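Local coordinates for type II secretion system protein C (Vibrio cholerae, PDB 2I6V) that probably helps export proteins, cholera toxin among them, through the outer membrane as part of the type II secretion system, this chain being its periplasmic PDZ domain, at residues Phe4-Ser10 / Arg22-Asp28; Lys17-Tyr21 / Asp50-Pro54. All coordinates share one frame; numbering follows the deposited sequence.

In the fold
Starting at the N terminus, the chain runs through strand 7-14, turns, and comes back along strand 17-25. Contact 1 closes this beta hairpin at its open end, where residues 4-10 meet residues 22-28 just ahead of helix 29-34. Contact 2 starts within the hairpin, on residues 17-21, and reaches forward to residues 50-54, the turn between strand 49-50 and helix 54-62. The two loops therefore cross along the sequence, since 17-21 falls between the halves of contact 1 while 50-54 lies beyond both. Strand 17-25 serves both, and Tyr-21 CB packs 4.0 Å from Leu-9 CB where they touch. Contact 1 holds the hairpin's own strands together; contact 2 packs the hairpin against the turn leading into helix 54-62.

Contact 1. Residues Phe4-Ser10 / Arg22-Asp28; sequences FQYVRLS and RVSPGKD
Arg-8 lays its extended chain over the carbonyl of Pro-25, with CD 3.4 Å from Pro-25 O; its guanidinium carries on past Gly-26, whose C lies over one face. Further out, Gln-5 and Lys-27 run side by side in the same direction, the amide OE1 3.6 Å from Lys-27 CB. Gln-5 NE2 and Lys-27 NZ share a water, and the amide nitrogen also bonds Glu-2. With chi1 at 69°, Val-7 turns CG2 onto Ser-24 O and Val-23 CG1, the latter at 3.8 Å, the two valine side chains crossing at about a right angle, while Leu-9 CD2 brushes Val-23 CG2. Between the face carrying Arg-8, Ser-10, Arg-22 and Ser-24 and that carrying Leu-9 and Val-23, the strands pair antiparallel. Arg-8 and Ser-24 exchange two nearly straight bonds (Arg-8 N to Ser-24 O 2.9 Å, 168° at the hydrogen), and Ser-10 and Arg-22 form the next hydrogen-bonded pair. A second water joins Ser-10 OG to Ser-24 OG. Beyond the strands, Lys-27 N and Asp-28 N bond to Phe-4 O and Gln-5 O, both at 3.0 Å, which keeps the two segments together past the regular pairing. Asp-28 then N-caps helix 29-34 through Val-30 N; Gln-5 and Val-23 touch that helix, and Arg-22 makes a salt bridge with Asp-39 in the loop before strand 42-46.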
ATOM      1  N   PHE A   4      -1.145   4.037   8.725  1.00 11.08           N
ATOM      2  CA  PHE A   4      -2.036   3.132   9.459  1.00 11.02           C
ATOM      3  C   PHE A   4      -3.489   3.600   9.555  1.00 10.56           C
ATOM      4  O   PHE A   4      -4.373   2.799   9.850  1.00 11.25           O
ATOM      5  CB  PHE A   4      -1.477   2.823  10.861  1.00 12.59           C
ATOM      6  CG  PHE A   4      -1.383   4.020  11.767  1.00 12.44           C
ATOM      7  CD1 PHE A   4      -2.475   4.418  12.530  1.00 13.81           C
ATOM      8  CD2 PHE A   4      -0.192   4.729  11.884  1.00 14.10           C
ATOM      9  CE1 PHE A   4      -2.382   5.518  13.374  1.00 15.05           C
ATOM     10  CE2 PHE A   4      -0.092   5.824  12.726  1.00 14.94           C
ATOM     11  CZ  PHE A   4      -1.188   6.224  13.468  1.00 14.46           C
ATOM     12  N   GLN A   5      -3.732   4.884   9.308  1.00 10.64           N
ATOM     13  CA  GLN A   5      -5.105   5.394   9.293  1.00  9.59           C
ATOM     14  C   GLN A   5      -5.845   4.893   8.051  1.00  9.58           C
ATOM     15  O   GLN A   5      -7.075   4.745   8.069  1.00 10.22           O
ATOM     16  CB  GLN A   5      -5.123   6.932   9.305  1.00 10.58           C
ATOM     17  CG  GLN A   5      -4.431   7.574  10.502  1.00 11.50           C
ATOM     18  CD  GLN A   5      -5.224   7.433  11.793  1.00 11.29           C
ATOM     19  OE1 GLN A   5      -6.347   6.913  11.807  1.00 11.35           O
ATOM     20  NE2 GLN A   5      -4.647   7.932  12.895  1.00 13.32           N
ATOM     21  N   TYR A   6      -5.077   4.621   6.992  1.00  9.78           N
ATOM     22  CA  TYR A   6      -5.623   4.314   5.663  1.00  9.34           C
ATOM     23  C   TYR A   6      -5.699   2.822   5.407  1.00 11.49           C
ATOM     24  O   TYR A   6      -6.621   2.353   4.749  1.00 12.93           O
ATOM     25  CB  TYR A   6      -4.741   4.923   4.558  1.00 10.48           C
ATOM     26  CG  TYR A   6      -4.638   6.436   4.594  1.00  9.31           C
ATOM     27  CD1 TYR A   6      -5.424   7.221   3.757  1.00 10.92           C
ATOM     28  CD2 TYR A   6      -3.756   7.075   5.461  1.00 10.91           C
ATOM     29  CE1 TYR A   6      -5.333   8.601   3.777  1.00 10.64           C
ATOM     30  CE2 TYR A   6      -3.647   8.462   5.484  1.00 10.45           C
ATOM     31  CZ  TYR A   6      -4.447   9.217   4.641  1.00 12.45           C
ATOM     32  OH  TYR A   6      -4.352  10.598   4.666  1.00 13.16           O
ATOM     33  N   VAL A   7      -4.713   2.079   5.907  1.00 10.26           N
ATOM     34  CA  VAL A   7      -4.559   0.699   5.482  1.00 10.24           C
ATOM     35  C   VAL A   7      -3.697  -0.098   6.453  1.00  9.42           C
ATOM     36  O   VAL A   7      -2.845   0.462   7.161  1.00 11.10           O
ATOM     37  CB  VAL A   7      -3.946   0.638   4.050  1.00 10.98           C
ATOM     38  CG1 VAL A   7      -2.477   1.096   4.070  1.00 11.26           C
ATOM     39  CG2 VAL A   7      -4.065  -0.763   3.481  1.00 12.60           C
ATOM     40  N   ARG A   8      -3.936  -1.407   6.491  1.00  9.21           N
ATOM     41  CA  ARG A   8      -3.053  -2.333   7.183  1.00 10.34           C
ATOM     42  C   ARG A   8      -2.530  -3.329   6.161  1.00 10.95           C
ATOM     43  O   ARG A   8      -3.248  -3.701   5.223  1.00 10.94           O
ATOM     44  CB  ARG A   8      -3.780  -3.032   8.338  1.00 11.94           C
ATOM     45  CG  ARG A   8      -3.941  -2.099   9.539  1.00 14.19           C
ATOM     46  CD  ARG A   8      -4.824  -2.637  10.649  1.00 16.82           C
ATOM     47  NE  ARG A   8      -5.176  -1.516  11.517  1.00 20.40           N
ATOM     48  CZ  ARG A   8      -6.121  -1.527  12.447  1.00 22.32           C
ATOM     49  NH1 ARG A   8      -6.333  -0.427  13.163  1.00 20.06           N
ATOM     50  NH2 ARG A   8      -6.829  -2.628  12.684  1.00 22.01           N
ATOM     51  N   LEU A   9      -1.277  -3.747   6.334  1.00  9.96           N
ATOM     52  CA  LEU A   9      -0.629  -4.628   5.365  1.00  9.73           C
ATOM     53  C   LEU A   9      -0.049  -5.863   6.033  1.00 10.30           C
ATOM     54  O   LEU A   9       0.461  -5.795   7.153  1.00 10.34           O
ATOM     55  CB  LEU A   9       0.494  -3.884   4.645  1.00  9.50           C
ATOM     56  CG  LEU A   9       0.108  -2.608   3.894  1.00 10.26           C
ATOM     57  CD1 LEU A   9       1.364  -1.942   3.367  1.00 11.34           C
ATOM     58  CD2 LEU A   9      -0.856  -2.949   2.762  1.00  9.98           C
ATOM     59  N   SER A  10      -0.126  -6.990   5.342  1.00  9.23           N
ATOM     60  CA  SER A  10       0.554  -8.216   5.787  1.00  8.57           C
ATOM     61  C   SER A  10       1.258  -8.879   4.606  1.00 10.43           C
ATOM     62  O   SER A  10       0.813  -8.771   3.467  1.00 10.42           O
ATOM     63  CB  SER A  10      -0.421  -9.193   6.466  1.00 11.63           C
ATOM     64  OG  SER A  10      -1.476  -9.592   5.602  1.00 12.36           O
ATOM     65  N   ARG A  22      -1.028  -8.207   1.431  1.00  9.12           N
ATOM     66  CA  ARG A  22      -2.477  -8.249   1.544  1.00  8.61           C
ATOM     67  C   ARG A  22      -2.950  -6.991   2.243  1.00 10.41           C
ATOM     68  O   ARG A  22      -2.415  -6.599   3.280  1.00  9.63           O
ATOM     69  CB  ARG A  22      -2.926  -9.447   2.375  1.00  8.45           C
ATOM     70  CG  ARG A  22      -4.418  -9.718   2.278  1.00  9.49           C
ATOM     71  CD  ARG A  22      -4.857 -10.691   3.372  1.00  8.18           C
ATOM     72  NE  ARG A  22      -6.281 -11.028   3.282  1.00 11.28           N
ATOM     73  CZ  ARG A  22      -7.272 -10.233   3.686  1.00 13.29           C
ATOM     74  NH1 ARG A  22      -6.998  -9.026   4.197  1.00 10.86           N
ATOM     75  NH2 ARG A  22      -8.534 -10.630   3.553  1.00 11.23           N
ATOM     76  N   VAL A  23      -3.979  -6.380   1.673  1.00  7.22           N
ATOM     77  CA  VAL A  23      -4.590  -5.186   2.237  1.00  8.78           C
ATOM     78  C   VAL A  23      -5.732  -5.523   3.202  1.00  9.96           C
ATOM     79  O   VAL A  23      -6.613  -6.327   2.873  1.00 10.02           O
ATOM     80  CB  VAL A  23      -5.180  -4.323   1.096  1.00  8.13           C
ATOM     81  CG1 VAL A  23      -6.145  -3.282   1.624  1.00 11.98           C
ATOM     82  CG2 VAL A  23      -4.069  -3.689   0.257  1.00  8.79           C
ATOM     83  N   SER A  24      -5.709  -4.891   4.379  1.00  9.54           N
ATOM     84  CA  SER A  24      -6.804  -4.957   5.351  1.00  9.85           C
ATOM     85  C   SER A  24      -7.206  -3.530   5.702  1.00  9.78           C
ATOM     86  O   SER A  24      -6.436  -2.599   5.502  1.00  8.58           O
ATOM     87  CB  SER A  24      -6.375  -5.689   6.634  1.00 10.61           C
ATOM     88  OG  SER A  24      -6.086  -7.064   6.385  1.00 12.66           O
ATOM     89  N   PRO A  25      -8.417  -3.352   6.230  1.00 10.35           N
ATOM     90  CA  PRO A  25      -8.844  -2.001   6.605  1.00 10.81           C
ATOM     91  C   PRO A  25      -7.893  -1.325   7.595  1.00 13.19           C
ATOM     92  O   PRO A  25      -7.367  -1.973   8.504  1.00 12.80           O
ATOM     93  CB  PRO A  25     -10.217  -2.237   7.245  1.00  9.61           C
ATOM     94  CG  PRO A  25     -10.709  -3.507   6.577  1.00 11.28           C
ATOM     95  CD  PRO A  25      -9.459  -4.357   6.486  1.00 11.33           C
ATOM     96  N   GLY A  26      -7.665  -0.029   7.392  1.00 13.67           N
ATOM     97  CA  GLY A  26      -6.899   0.755   8.334  1.00 15.06           C
ATOM     98  C   GLY A  26      -7.755   1.193   9.508  1.00 12.89           C
ATOM     99  O   GLY A  26      -8.884   0.712   9.718  1.00 14.16           O
ATOM    100  N   LYS A  27      -7.230   2.133  10.276  1.00 10.81           N
ATOM    101  CA  LYS A  27      -7.905   2.549  11.479  1.00  9.59           C
ATOM    102  C   LYS A  27      -9.182   3.328  11.173  1.00  9.14           C
ATOM    103  O   LYS A  27     -10.147   3.258  11.939  1.00 12.16           O
ATOM    104  CB  LYS A  27      -6.958   3.404  12.309  1.00 11.34           C
ATOM    105  CG  LYS A  27      -7.450   3.683  13.705  1.00 15.24           C
ATOM    106  CD  LYS A  27      -6.356   4.292  14.539  1.00 19.88           C
ATOM    107  CE  LYS A  27      -6.836   4.491  15.957  1.00 22.83           C
ATOM    108  NZ  LYS A  27      -5.843   5.268  16.746  1.00 27.47           N
ATOM    109  N   ASP A  28      -9.163   4.106  10.090  1.00  8.64           N
ATOM    110  CA  ASP A  28     -10.282   4.999   9.761  1.00  9.83           C
ATOM    111  C   ASP A  28     -11.055   4.525   8.523  1.00 10.68           C
ATOM    112  O   ASP A  28     -10.545   4.597   7.402  1.00 10.74           O
ATOM    113  CB  ASP A  28      -9.760   6.418   9.545  1.00 10.45           C
ATOM    114  CG  ASP A  28     -10.865   7.436   9.443  1.00 11.41           C
ATOM    115  OD1 ASP A  28     -12.039   7.031   9.281  1.00 11.85           O
ATOM    116  OD2 ASP A  28     -10.540   8.638   9.538  1.00 11.82           O
TER
HETATM  117  O   HOH W   1      -5.349   7.574  15.665  1.00 32.24           O
HETATM  118  O   HOH W   2      -3.807  -7.961   5.339  1.00 17.19           O

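Contact 2. Residues Lys17-Tyr21 / Asp50-Pro54; sequences KVLGY and DLTDP
The type I beta turn from Asp-50 to Asp-53, which also holds an Asx turn (Thr-52 N to Asp-50 OD1), leads into helix 54-62 and packs against the hairpin strand of this PDZ domain at Val-18 and Tyr-21. Thr-52 meets the strand with its methyl: CG2 lies 3.3 Å from Val-18 O and 3.9 Å from Val-18 CG1, the two side chains sliding past each other in opposite directions. That methyl also rests against the backbone of Leu-19 and Gly-20, which together face Val-12 in a classic beta bulge. At the other end, Tyr-21 and Leu-51 cross at a slant, the ring carbon CE2 3.7 Å from Leu-51 CB. On the other branch of Thr-52, the hydroxyl sits between its backbone N and carbonyl carbon (chi1 71°) and gives its proton to Asp-50 OD1 at 2.6 Å. Thr-52 N donates to the same oxygen at 2.9 Å, and both donors come from one face of the carboxylate plane. Direct hydrogen bonds between strand and turn are absent, but water bridges Tyr-21 OH to Leu-51 O. A second water donates to Val-18 O, with weak links to Lys-17 NZ and Thr-52 OG1. With its hydroxyl and amide both gripped by Asp-50, Thr-52 is fixed in rotation and presents its methyl CG2 to the strand, so the join rests on van der Waals packing supplemented by water.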
ATOM      1  N   LYS A  17      10.640 -15.157   0.135  1.00 25.30           N
ATOM      2  CA  LYS A  17      10.551 -14.071  -0.827  1.00 23.36           C
ATOM      3  C   LYS A  17       9.193 -13.389  -0.700  1.00 20.06           C
ATOM      4  O   LYS A  17       8.168 -14.049  -0.785  1.00 17.97           O
ATOM      5  CB  LYS A  17      10.727 -14.624  -2.242  1.00 25.83           C
ATOM      6  CG  LYS A  17      10.499 -13.621  -3.351  1.00 30.13           C
ATOM      7  CD  LYS A  17      10.425 -14.320  -4.703  1.00 35.98           C
ATOM      8  CE  LYS A  17      10.215 -13.328  -5.838  1.00 37.48           C
ATOM      9  NZ  LYS A  17      11.351 -12.373  -5.955  1.00 41.52           N
ATOM     10  N   VAL A  18       9.193 -12.074  -0.493  1.00 16.48           N
ATOM     11  CA  VAL A  18       7.943 -11.316  -0.418  1.00 15.05           C
ATOM     12  C   VAL A  18       7.403 -11.074  -1.829  1.00 13.85           C
ATOM     13  O   VAL A  18       8.129 -10.597  -2.715  1.00 14.31           O
ATOM     14  CB  VAL A  18       8.143  -9.968   0.319  1.00 16.23           C
ATOM     15  CG1 VAL A  18       6.822  -9.198   0.425  1.00 18.29           C
ATOM     16  CG2 VAL A  18       8.751 -10.204   1.701  1.00 18.07           C
ATOM     17  N   LEU A  19       6.127 -11.415  -2.031  1.00 11.32           N
ATOM     18  CA  LEU A  19       5.470 -11.324  -3.335  1.00 12.65           C
ATOM     19  C   LEU A  19       4.603 -10.080  -3.457  1.00 11.60           C
ATOM     20  O   LEU A  19       4.336  -9.603  -4.558  1.00 13.49           O
ATOM     21  CB  LEU A  19       4.580 -12.550  -3.572  1.00 10.89           C
ATOM     22  CG  LEU A  19       5.282 -13.908  -3.536  1.00 12.94           C
ATOM     23  CD1 LEU A  19       4.280 -15.044  -3.789  1.00 13.38           C
ATOM     24  CD2 LEU A  19       6.427 -13.928  -4.554  1.00 15.68           C
ATOM     25  N   GLY A  20       4.143  -9.581  -2.313  1.00 11.10           N
ATOM     26  CA  GLY A  20       3.224  -8.442  -2.254  1.00 10.05           C
ATOM     27  C   GLY A  20       2.659  -8.370  -0.850  1.00  9.89           C
ATOM     28  O   GLY A  20       3.079  -9.135   0.027  1.00 10.53           O
ATOM     29  N   TYR A  21       1.709  -7.460  -0.631  1.00  9.28           N
ATOM     30  CA  TYR A  21       1.086  -7.288   0.689  1.00  8.39           C
ATOM     31  C   TYR A  21      -0.433  -7.343   0.616  1.00 10.93           C
ATOM     32  O   TYR A  21      -1.051  -6.630  -0.179  1.00 10.77           O
ATOM     33  CB  TYR A  21       1.540  -5.977   1.357  1.00  8.07           C
ATOM     34  CG  TYR A  21       3.026  -5.959   1.579  1.00 10.42           C
ATOM     35  CD1 TYR A  21       3.564  -6.280   2.819  1.00 11.05           C
ATOM     36  CD2 TYR A  21       3.890  -5.670   0.536  1.00  9.36           C
ATOM     37  CE1 TYR A  21       4.933  -6.300   3.015  1.00  8.50           C
ATOM     38  CE2 TYR A  21       5.266  -5.681   0.718  1.00  8.91           C
ATOM     39  CZ  TYR A  21       5.778  -5.997   1.961  1.00 10.25           C
ATOM     40  OH  TYR A  21       7.147  -6.011   2.131  1.00 10.75           O
ATOM     41  N   ASP A  50       8.447  -0.861  -6.320  1.00 13.83           N
ATOM     42  CA  ASP A  50       8.089  -2.216  -5.903  1.00 14.10           C
ATOM     43  C   ASP A  50       8.088  -2.333  -4.374  1.00 13.01           C
ATOM     44  O   ASP A  50       9.115  -2.138  -3.738  1.00 13.42           O
ATOM     45  CB  ASP A  50       9.087  -3.184  -6.551  1.00 13.20           C
ATOM     46  CG  ASP A  50       8.710  -4.650  -6.384  1.00 16.16           C
ATOM     47  OD1 ASP A  50       7.974  -5.010  -5.433  1.00 14.90           O
ATOM     48  OD2 ASP A  50       9.192  -5.443  -7.221  1.00 16.48           O
ATOM     49  N   LEU A  51       6.930  -2.654  -3.787  1.00 12.28           N
ATOM     50  CA  LEU A  51       6.804  -2.774  -2.328  1.00 12.72           C
ATOM     51  C   LEU A  51       7.713  -3.849  -1.742  1.00 10.87           C
ATOM     52  O   LEU A  51       8.012  -3.835  -0.534  1.00 14.35           O
ATOM     53  CB  LEU A  51       5.352  -3.096  -1.928  1.00 14.02           C
ATOM     54  CG  LEU A  51       4.398  -1.921  -1.677  1.00 14.77           C
ATOM     55  CD1 LEU A  51       2.941  -2.394  -1.624  1.00 14.49           C
ATOM     56  CD2 LEU A  51       4.751  -1.158  -0.406  1.00 15.48           C
ATOM     57  N   THR A  52       8.134  -4.783  -2.590  1.00 11.78           N
ATOM     58  CA  THR A  52       8.921  -5.937  -2.136  1.00 12.96           C
ATOM     59  C   THR A  52      10.423  -5.671  -2.155  1.00 13.23           C
ATOM     60  O   THR A  52      11.220  -6.573  -1.883  1.00 12.54           O
ATOM     61  CB  THR A  52       8.618  -7.206  -2.960  1.00 13.05           C
ATOM     62  OG1 THR A  52       9.163  -7.073  -4.283  1.00 12.97           O
ATOM     63  CG2 THR A  52       7.099  -7.449  -3.032  1.00 15.58           C
ATOM     64  N   ASP A  53      10.805  -4.439  -2.482  1.00 10.71           N
ATOM     65  CA  ASP A  53      12.203  -4.011  -2.395  1.00 12.22           C
ATOM     66  C   ASP A  53      12.402  -3.246  -1.085  1.00 11.47           C
ATOM     67  O   ASP A  53      12.105  -2.046  -1.016  1.00 10.65           O
ATOM     68  CB  ASP A  53      12.558  -3.083  -3.562  1.00 12.67           C
ATOM     69  CG  ASP A  53      12.738  -3.813  -4.874  1.00 14.14           C
ATOM     70  OD1 ASP A  53      13.136  -4.996  -4.875  1.00 13.70           O
ATOM     71  OD2 ASP A  53      12.484  -3.179  -5.916  1.00 11.53           O
ATOM     72  N   PRO A  54      12.909  -3.920  -0.039  1.00 11.17           N
ATOM     73  CA  PRO A  54      12.933  -3.281   1.278  1.00 11.40           C
ATOM     74  C   PRO A  54      13.827  -2.049   1.365  1.00 11.09           C
ATOM     75  O   PRO A  54      13.493  -1.107   2.083  1.00 10.94           O
ATOM     76  CB  PRO A  54      13.448  -4.387   2.203  1.00 13.00           C
ATOM     77  CG  PRO A  54      14.224  -5.297   1.308  1.00 10.47           C
ATOM     78  CD  PRO A  54      13.468  -5.281  -0.003  1.00 11.46           C
TER
HETATM   79  O   HOH W   3       8.792 -10.254  -5.600  1.00 33.83           O
HETATM   80  O   HOH W   4       9.858  -4.443   1.721  1.00 15.21           O